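Local coordinates for protein beta-glucosidase (Chaetomella raphigera, PDB 6JXG) that probably hydrolyses terminal, non-reducing beta-D-glucosyl residues, releasing beta-D-glucose in cellulose degradation, at residues Ser231-Gln236 with Asp254-Asn259. Residues are numbered along the deposited sequence; the frame is centred on the assembly and turned at random.
Sequences SDWAAQ and DNFGDN
At the rim of the probable active site of this family 3 glycosidase, Phe256 packs on Trp233 and Ala234, just beyond strand 228-231 of the N-terminal TIM-barrel-like domain. Ser231-Asp232-Trp233 matches the Ser-Asp-Trp signature that in family relatives contains the nucleophilic aspartate. Past this strand, Asp232 to Ala235 form a type II beta turn, closed by Ala235 N bonding to Asp232 O at 2.9 Å. Ser231 OG also donates to that carbonyl, from the opposite face of its plane. Asp232 OD1 in turn accepts Trp233 N at 2.7 Å, on the anti side of the carboxylate, which ties the side chain back to the turn.

Across the contact, apolar touches dominate. Phe256 CZ comes within 3.6 Å of Trp233 CB, while Phe256 CE1 lies near the plane of the indole, at its edge, 4.1 Å from Trp233 CD1; the two side chains cross at about a right angle. Trp34 extends this aromatic cluster, meeting Phe256 edge-to-face and Trp233 with ring planes roughly perpendicular, and next to CD1 the indole NE1 donates a hydrogen bond to Val40 O, which fixes the ring's turn. Phe256 CE2 also lies 3.4 Å from Trp233 O.

Ala234, at the turn's third position, directs its methyl toward residues 254-259, facing Asn255 ND2 and the CD2 edge of Phe256, 3.8 Å from Ala234 CB. Residues 254-256 make an inverse gamma turn about Asn255 (phi -89°, psi 82°), closed by a weak bond from Phe256 N to Asp254 O. Asp254 stabilises its loop: OD1 accepts Asn259 N, while OD2 takes Trp34 N and, weakly, Gly257 N. With Asn255 CG anti to the backbone N (chi1 176°), the amide extends so that its ND2 end meets the methyl, 3.5 Å from Ala234 CB.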
loop_
_atom_site.group_PDB
_atom_site.type_symbol
_atom_site.label_atom_id
_atom_site.label_comp_id
_atom_site.label_asym_id
_atom_site.label_seq_id
_atom_site.Cartn_x
_atom_site.Cartn_y
_atom_site.Cartn_z
ATOM N N SER A 231 -6.896 10.146 15.320
ATOM C CA SER A 231 -5.681 10.883 15.035
ATOM C C SER A 231 -4.514 10.011 14.803
ATOM O O SER A 231 -4.352 8.959 15.436
ATOM C CB SER A 231 -5.362 11.897 16.132
ATOM O OG SER A 231 -5.021 11.235 17.325
ATOM N N ASP A 232 -3.582 10.499 13.971
ATOM C CA ASP A 232 -2.275 9.914 14.045
ATOM C C ASP A 232 -1.743 10.259 15.440
ATOM O O ASP A 232 -2.328 11.092 16.160
ATOM C CB ASP A 232 -1.388 10.372 12.871
ATOM C CG ASP A 232 -0.279 9.383 12.520
ATOM O OD1 ASP A 232 0.123 8.594 13.394
ATOM O OD2 ASP A 232 0.239 9.433 11.364
ATOM N N TRP A 233 -0.651 9.589 15.837
ATOM C CA TRP A 233 -0.268 9.549 17.215
ATOM C C TRP A 233 0.323 10.892 17.616
ATOM O O TRP A 233 1.391 11.298 17.187
ATOM C CB TRP A 233 0.610 8.372 17.544
ATOM C CG TRP A 233 -0.108 7.171 18.108
ATOM C CD1 TRP A 233 0.336 6.421 19.137
ATOM C CD2 TRP A 233 -1.325 6.521 17.641
ATOM N NE1 TRP A 233 -0.520 5.384 19.394
ATOM C CE2 TRP A 233 -1.547 5.409 18.488
ATOM C CE3 TRP A 233 -2.227 6.751 16.589
ATOM C CZ2 TRP A 233 -2.640 4.553 18.340
ATOM C CZ3 TRP A 233 -3.305 5.910 16.437
ATOM C CH2 TRP A 233 -3.506 4.800 17.313
ATOM N N ALA A 234 -0.427 11.541 18.511
ATOM C CA ALA A 234 -0.160 12.906 18.980
ATOM C C ALA A 234 -0.263 13.932 17.837
ATOM O O ALA A 234 0.486 14.925 17.822
ATOM C CB ALA A 234 1.179 13.009 19.707
ATOM N N ALA A 235 -1.159 13.684 16.878
ATOM C CA ALA A 235 -1.364 14.614 15.741
ATOM C C ALA A 235 -2.481 15.607 16.103
ATOM O O ALA A 235 -2.782 16.527 15.342
ATOM C CB ALA A 235 -1.674 13.872 14.426
ATOM N N GLN A 236 -3.090 15.460 17.304
ATOM C CA GLN A 236 -4.106 16.421 17.766
ATOM C C GLN A 236 -3.321 17.623 18.364
ATOM O O GLN A 236 -2.333 17.408 19.062
ATOM C CB GLN A 236 -5.004 15.835 18.861
ATOM C CG GLN A 236 -5.975 16.778 19.526
ATOM C CD GLN A 236 -6.781 16.108 20.636
ATOM O OE1 GLN A 236 -8.017 16.212 20.690
ATOM N NE2 GLN A 236 -6.087 15.429 21.511
ATOM N N ASP A 254 -2.513 11.372 25.143
ATOM C CA ASP A 254 -1.589 12.374 25.595
ATOM C C ASP A 254 -0.488 12.593 24.551
ATOM O O ASP A 254 -0.468 11.954 23.437
ATOM C CB ASP A 254 -0.998 12.036 26.974
ATOM C CG ASP A 254 -0.173 10.761 26.987
ATOM O OD1 ASP A 254 0.311 10.485 28.098
ATOM O OD2 ASP A 254 0.015 10.074 25.930
ATOM N N ASN A 255 0.459 13.471 24.861
ATOM C CA ASN A 255 1.517 13.714 23.890
ATOM C C ASN A 255 2.662 12.734 24.112
ATOM O O ASN A 255 3.632 13.076 24.798
ATOM C CB ASN A 255 1.997 15.156 23.935
ATOM C CG ASN A 255 3.172 15.417 22.992
ATOM O OD1 ASN A 255 4.022 16.266 23.264
ATOM N ND2 ASN A 255 3.308 14.611 21.959
ATOM N N PHE A 256 2.502 11.510 23.558
ATOM C CA PHE A 256 3.454 10.411 23.717
ATOM C C PHE A 256 3.938 10.274 25.127
ATOM O O PHE A 256 5.157 10.160 25.419
ATOM C CB PHE A 256 4.664 10.558 22.734
ATOM C CG PHE A 256 4.391 10.014 21.355
ATOM C CD1 PHE A 256 4.240 8.665 21.161
ATOM C CD2 PHE A 256 4.288 10.880 20.239
ATOM C CE1 PHE A 256 3.990 8.153 19.884
ATOM C CE2 PHE A 256 4.068 10.351 18.985
ATOM C CZ PHE A 256 3.907 9.017 18.808
ATOM N N GLY A 257 2.977 10.234 26.044
ATOM C CA GLY A 257 3.315 9.814 27.394
ATOM C C GLY A 257 3.490 10.920 28.419
ATOM O O GLY A 257 3.826 10.609 29.569
ATOM N N ASP A 258 3.141 12.150 28.063
ATOM C CA ASP A 258 3.267 13.304 28.977
ATOM C C ASP A 258 2.157 13.491 30.005
ATOM O O ASP A 258 2.270 14.387 30.899
ATOM C CB ASP A 258 3.519 14.625 28.240
ATOM C CG ASP A 258 2.287 15.274 27.640
ATOM O OD1 ASP A 258 2.395 16.517 27.416
ATOM O OD2 ASP A 258 1.279 14.598 27.349
ATOM N N ASN A 259 1.114 12.652 29.907
ATOM C CA ASN A 259 0.048 12.612 30.879
ATOM C C ASN A 259 -0.766 13.848 30.777
ATOM O O ASN A 259 -1.457 14.171 31.681
ATOM C CB ASN A 259 0.605 12.424 32.309
ATOM C CG ASN A 259 -0.438 11.958 33.281
ATOM O OD1 ASN A 259 -1.442 11.253 32.929
ATOM N ND2 ASN A 259 -0.274 12.416 34.544
#